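PDB 4OHF: cytosolic IMP-GMP specific 5'-nucleotidase from Legionella pneumophila subsp. pneumophila, which probably hydrolyses the 5'-phosphate of selected purine nucleoside monophosphates, such as IMP and GMP, with the help of magnesium, as HAD-type nucleotidases do. Local coordinates for residues E37-V40 and Y41-K45; F128-A131 and F132-Y136. All blocks are in the same frame, centred on the assembly; numbering follows the deposited sequence.

Interaction 1 (E37-V40 and Y41-K45); sequences ESLV and YDLVK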
loop_
_atom_site.group_PDB
_atom_site.type_symbol
_atom_site.label_atom_id
_atom_site.label_comp_id
_atom_site.label_asym_id
_atom_site.label_seq_id
_atom_site.Cartn_x
_atom_site.Cartn_y
_atom_site.Cartn_z
ATOM N N GLU B 37 24.256 -19.169 -19.067
ATOM C CA GLU B 37 23.237 -19.608 -18.111
ATOM C C GLU B 37 23.846 -20.697 -17.248
ATOM O O GLU B 37 23.739 -20.671 -16.031
ATOM C CB GLU B 37 22.003 -20.180 -18.810
ATOM C CG GLU B 37 21.048 -19.173 -19.402
ATOM C CD GLU B 37 20.422 -18.240 -18.371
ATOM O OE1 GLU B 37 20.402 -18.565 -17.161
ATOM O OE2 GLU B 37 19.930 -17.168 -18.794
ATOM N N SER B 38 24.485 -21.657 -17.903
ATOM C CA SER B 38 25.130 -22.764 -17.219
ATOM C C SER B 38 26.112 -22.297 -16.150
ATOM O O SER B 38 26.116 -22.830 -15.038
ATOM C CB SER B 38 25.856 -23.646 -18.229
ATOM O OG SER B 38 26.579 -24.653 -17.549
ATOM N N LEU B 39 26.939 -21.307 -16.481
ATOM C CA LEU B 39 27.904 -20.793 -15.522
ATOM C C LEU B 39 27.133 -20.296 -14.302
ATOM O O LEU B 39 27.390 -20.731 -13.174
ATOM C CB LEU B 39 28.703 -19.637 -16.128
ATOM C CG LEU B 39 30.145 -19.397 -15.658
ATOM C CD1 LEU B 39 30.449 -17.920 -15.769
ATOM C CD2 LEU B 39 30.353 -19.861 -14.224
ATOM N N VAL B 40 26.181 -19.388 -14.531
ATOM C CA VAL B 40 25.378 -18.843 -13.445
ATOM C C VAL B 40 24.767 -19.970 -12.636
ATOM O O VAL B 40 24.759 -19.923 -11.412
ATOM C CB VAL B 40 24.243 -17.930 -13.958
ATOM C CG1 VAL B 40 23.349 -17.512 -12.798
ATOM C CG2 VAL B 40 24.833 -16.693 -14.612
ATOM N N TYR B 41 24.257 -20.986 -13.312
ATOM C CA TYR B 41 23.676 -22.114 -12.610
ATOM C C TYR B 41 24.730 -22.707 -11.667
ATOM O O TYR B 41 24.504 -22.782 -10.452
ATOM C CB TYR B 41 23.183 -23.155 -13.615
ATOM C CG TYR B 41 22.643 -24.435 -13.002
ATOM C CD1 TYR B 41 23.481 -25.524 -12.774
ATOM C CD2 TYR B 41 21.290 -24.571 -12.693
ATOM C CE1 TYR B 41 22.986 -26.715 -12.265
ATOM C CE2 TYR B 41 20.786 -25.755 -12.180
ATOM C CZ TYR B 41 21.640 -26.828 -11.969
ATOM O OH TYR B 41 21.155 -28.015 -11.466
ATOM N N ASP B 42 25.883 -23.103 -12.213
ATOM C CA ASP B 42 26.947 -23.671 -11.387
ATOM C C ASP B 42 27.333 -22.758 -10.223
ATOM O O ASP B 42 27.205 -23.135 -9.067
ATOM C CB ASP B 42 28.197 -23.963 -12.218
ATOM C CG ASP B 42 27.967 -25.022 -13.278
ATOM O OD1 ASP B 42 27.052 -25.854 -13.106
ATOM O OD2 ASP B 42 28.712 -25.035 -14.282
ATOM N N LEU B 43 27.804 -21.553 -10.520
ATOM C CA LEU B 43 28.197 -20.635 -9.459
ATOM C C LEU B 43 27.138 -20.516 -8.360
ATOM O O LEU B 43 27.475 -20.527 -7.179
ATOM C CB LEU B 43 28.496 -19.244 -10.034
ATOM C CG LEU B 43 29.617 -19.148 -11.063
ATOM C CD1 LEU B 43 29.713 -17.735 -11.595
ATOM C CD2 LEU B 43 30.926 -19.576 -10.427
ATOM N N VAL B 44 25.866 -20.401 -8.745
ATOM C CA VAL B 44 24.764 -20.258 -7.785
ATOM C C VAL B 44 24.506 -21.530 -7.000
ATOM O O VAL B 44 24.236 -21.483 -5.802
ATOM C CB VAL B 44 23.440 -19.855 -8.486
ATOM C CG1 VAL B 44 22.281 -19.903 -7.502
ATOM C CG2 VAL B 44 23.557 -18.461 -9.053
ATOM N N LYS B 45 24.575 -22.667 -7.681
ATOM C CA LYS B 45 24.354 -23.949 -7.029
ATOM C C LYS B 45 25.481 -24.195 -6.032
ATOM O O LYS B 45 25.270 -24.747 -4.951
ATOM C CB LYS B 45 24.312 -25.068 -8.070
ATOM C CG LYS B 45 23.879 -26.413 -7.517
ATOM C CD LYS B 45 23.777 -27.445 -8.617
ATOM C CE LYS B 45 25.095 -27.573 -9.360
ATOM N NZ LYS B 45 25.048 -28.632 -10.403
#
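L39 and L43, one helical turn apart, meet through CD2 of L39, which lies 3.3 Å from L43 CG, the two side chains crossing at a slant. Their first torsions differ: CG of L39 is anti to the backbone N (chi1 -150°), whereas that of L43 is anti to the carbonyl carbon (chi1 -60°), which swings L43 back over the preceding turn toward L39. V40 and V44 instead run side by side, with V40 CG1 3.9 Å from V44 CG2. On the polar flank, S38 OG stands 3.9 Å from D42 OD2, too far for a hydrogen bond. Beneath these pairs four i to i+4 bonds of helix 33-51 hold the spacing; D42 N to S38 O is 2.8 Å and almost straight (175°), and V44 N reaches V40 O at 2.9 Å.

Further out, L39 and L43 rest on L173 and I176 of helix 172-178, and V44 on helix 153-170. The Y41 hydroxyl bonds to Q138, and K45 NZ to the F61 carbonyl. The segment is thus an amphipathic stretch of helix: L39, L43 and V44 face neighbouring helices, V40 meets F128, D42 faces solvent, and the buried tyrosine's polar end is satisfied by a neighbouring helix.

Interaction 2 (F128-A131 and F132-Y136); sequences FSIA and FCILY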
loop_
_atom_site.group_PDB
_atom_site.type_symbol
_atom_site.label_atom_id
_atom_site.label_comp_id
_atom_site.label_asym_id
_atom_site.label_seq_id
_atom_site.Cartn_x
_atom_site.Cartn_y
_atom_site.Cartn_z
ATOM N N PHE B 128 19.319 -14.329 -15.634
ATOM C CA PHE B 128 19.509 -15.579 -14.897
ATOM C C PHE B 128 18.196 -16.218 -14.477
ATOM O O PHE B 128 18.183 -17.092 -13.619
ATOM C CB PHE B 128 20.411 -15.355 -13.671
ATOM C CG PHE B 128 20.096 -14.104 -12.900
ATOM C CD1 PHE B 128 18.992 -14.053 -12.046
ATOM C CD2 PHE B 128 20.881 -12.958 -13.052
ATOM C CE1 PHE B 128 18.666 -12.866 -11.345
ATOM C CE2 PHE B 128 20.569 -11.760 -12.358
ATOM C CZ PHE B 128 19.461 -11.717 -11.505
ATOM N N SER B 129 17.099 -15.788 -15.099
ATOM C CA SER B 129 15.776 -16.316 -14.797
ATOM C C SER B 129 15.633 -17.794 -15.114
ATOM O O SER B 129 15.088 -18.559 -14.329
ATOM C CB SER B 129 14.705 -15.546 -15.570
ATOM O OG SER B 129 14.367 -14.345 -14.899
ATOM N N ILE B 130 16.112 -18.186 -16.281
ATOM C CA ILE B 130 16.025 -19.562 -16.703
ATOM C C ILE B 130 16.815 -20.464 -15.772
ATOM O O ILE B 130 16.340 -21.529 -15.394
ATOM C CB ILE B 130 16.493 -19.689 -18.162
ATOM C CG1 ILE B 130 15.359 -19.218 -19.079
ATOM C CG2 ILE B 130 16.913 -21.115 -18.469
ATOM C CD1 ILE B 130 15.730 -19.055 -20.540
ATOM N N ALA B 131 18.009 -20.043 -15.382
ATOM C CA ALA B 131 18.806 -20.847 -14.465
ATOM C C ALA B 131 18.059 -20.917 -13.129
ATOM O O ALA B 131 17.963 -21.984 -12.505
ATOM C CB ALA B 131 20.176 -20.221 -14.267
ATOM N N PHE B 132 17.518 -19.781 -12.703
ATOM C CA PHE B 132 16.783 -19.717 -11.451
ATOM C C PHE B 132 15.679 -20.769 -11.427
ATOM O O PHE B 132 15.563 -21.529 -10.463
ATOM C CB PHE B 132 16.169 -18.327 -11.263
ATOM C CG PHE B 132 15.740 -18.030 -9.844
ATOM C CD1 PHE B 132 14.884 -18.886 -9.161
ATOM C CD2 PHE B 132 16.183 -16.880 -9.198
ATOM C CE1 PHE B 132 14.471 -18.604 -7.853
ATOM C CE2 PHE B 132 15.778 -16.588 -7.886
ATOM C CZ PHE B 132 14.919 -17.457 -7.217
ATOM N N CYS B 133 14.875 -20.808 -12.489
ATOM C CA CYS B 133 13.767 -21.755 -12.589
ATOM C C CYS B 133 14.211 -23.204 -12.532
ATOM O O CYS B 133 13.657 -23.992 -11.774
ATOM C CB CYS B 133 12.972 -21.523 -13.871
ATOM S SG CYS B 133 11.901 -20.075 -13.824
ATOM N N ILE B 134 15.206 -23.558 -13.333
ATOM C CA ILE B 134 15.698 -24.927 -13.338
ATOM C C ILE B 134 16.190 -25.322 -11.946
ATOM O O ILE B 134 15.776 -26.349 -11.396
ATOM C CB ILE B 134 16.846 -25.104 -14.331
ATOM C CG1 ILE B 134 16.336 -24.862 -15.756
ATOM C CG2 ILE B 134 17.436 -26.495 -14.180
ATOM C CD1 ILE B 134 17.422 -24.872 -16.803
ATOM N N LEU B 135 17.064 -24.499 -11.370
ATOM C CA LEU B 135 17.582 -24.785 -10.045
ATOM C C LEU B 135 16.455 -24.889 -9.015
ATOM O O LEU B 135 16.351 -25.890 -8.312
ATOM C CB LEU B 135 18.569 -23.708 -9.611
ATOM C CG LEU B 135 19.207 -23.959 -8.238
ATOM C CD1 LEU B 135 19.861 -25.312 -8.259
ATOM C CD2 LEU B 135 20.229 -22.886 -7.900
ATOM N N TYR B 136 15.610 -23.862 -8.928
ATOM C CA TYR B 136 14.514 -23.865 -7.968
ATOM C C TYR B 136 13.663 -25.111 -8.128
ATOM O O TYR B 136 13.254 -25.729 -7.150
ATOM C CB TYR B 136 13.633 -22.637 -8.145
ATOM C CG TYR B 136 12.577 -22.504 -7.072
ATOM C CD1 TYR B 136 12.925 -22.196 -5.760
ATOM C CD2 TYR B 136 11.230 -22.682 -7.368
ATOM C CE1 TYR B 136 11.958 -22.062 -4.766
ATOM C CE2 TYR B 136 10.250 -22.554 -6.384
ATOM C CZ TYR B 136 10.620 -22.244 -5.085
ATOM O OH TYR B 136 9.653 -22.134 -4.114
#
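A131 O accepts the N-H of L135 at 2.9 Å, a nearly straight bond (171°). F132 N to F128 O has the same length, 2.9 Å, but is more bent. C133 N to S129 O and I134 N to I130 O complete the i to i+4 set, the latter at 3.1 Å. Together they define the first turns of helix 129-143, with F128 at the N-cap position.

Apolar contact between the two segments is sparse. I130 CG2 approaches I134 CD1 to 4.1 Å as the two branched chains pass at an angle. I134 has CG1 anti to its carbonyl carbon (chi1 -64°), which directs this branch back along the helix and leaves CG1 3.4 Å from I130 O. A131 takes part in the contact through its carbonyl. The F132 ring departs from the preceding turn, although its CB stays 3.3 Å from S129 O.

A phenylalanine at the N-cap has no side-chain acceptor to offer the first turn. Polar order at this end comes partly from T126: its N bonds to S129 OG, and its OG1 to F128 N. The F128 ring meets H168 with the planes at about 55°, and F132 packs on V160 and Q161 of helix 153-170 and on I74 of strand 73-75. The i to i+4 backbone bonds thus set the axial spacing inside helix 129-143, whose start is tied down by a threonine before it, while the large side chains are committed mainly to neighbouring elements: F128 and F132 pack on helix 153-170, and F132 also on strand 73-75.

Interactions 1 and 2 each span successive turns of their own helix, 33-51 and 129-143, with centres about 9 Å apart. V44 CG1 touches L135 CD2 at 3.6 Å and V40 CG1 touches F128 CB at 3.7 Å, so V40 and V44 pack along both turns of interaction 2. E37 OE1 lies 3.3 Å from A131 N, a weak hydrogen bond at most, which places a carboxylate by the first turn of helix 129-143, where the helix dipole would probably stabilise its charge. The active site lies nearby: the E37 side chain is about 11 Å from the bound magnesium, and that of F128 about 10 Å. Neither residue is a ligand; D23, D25 and D303 form the metal site.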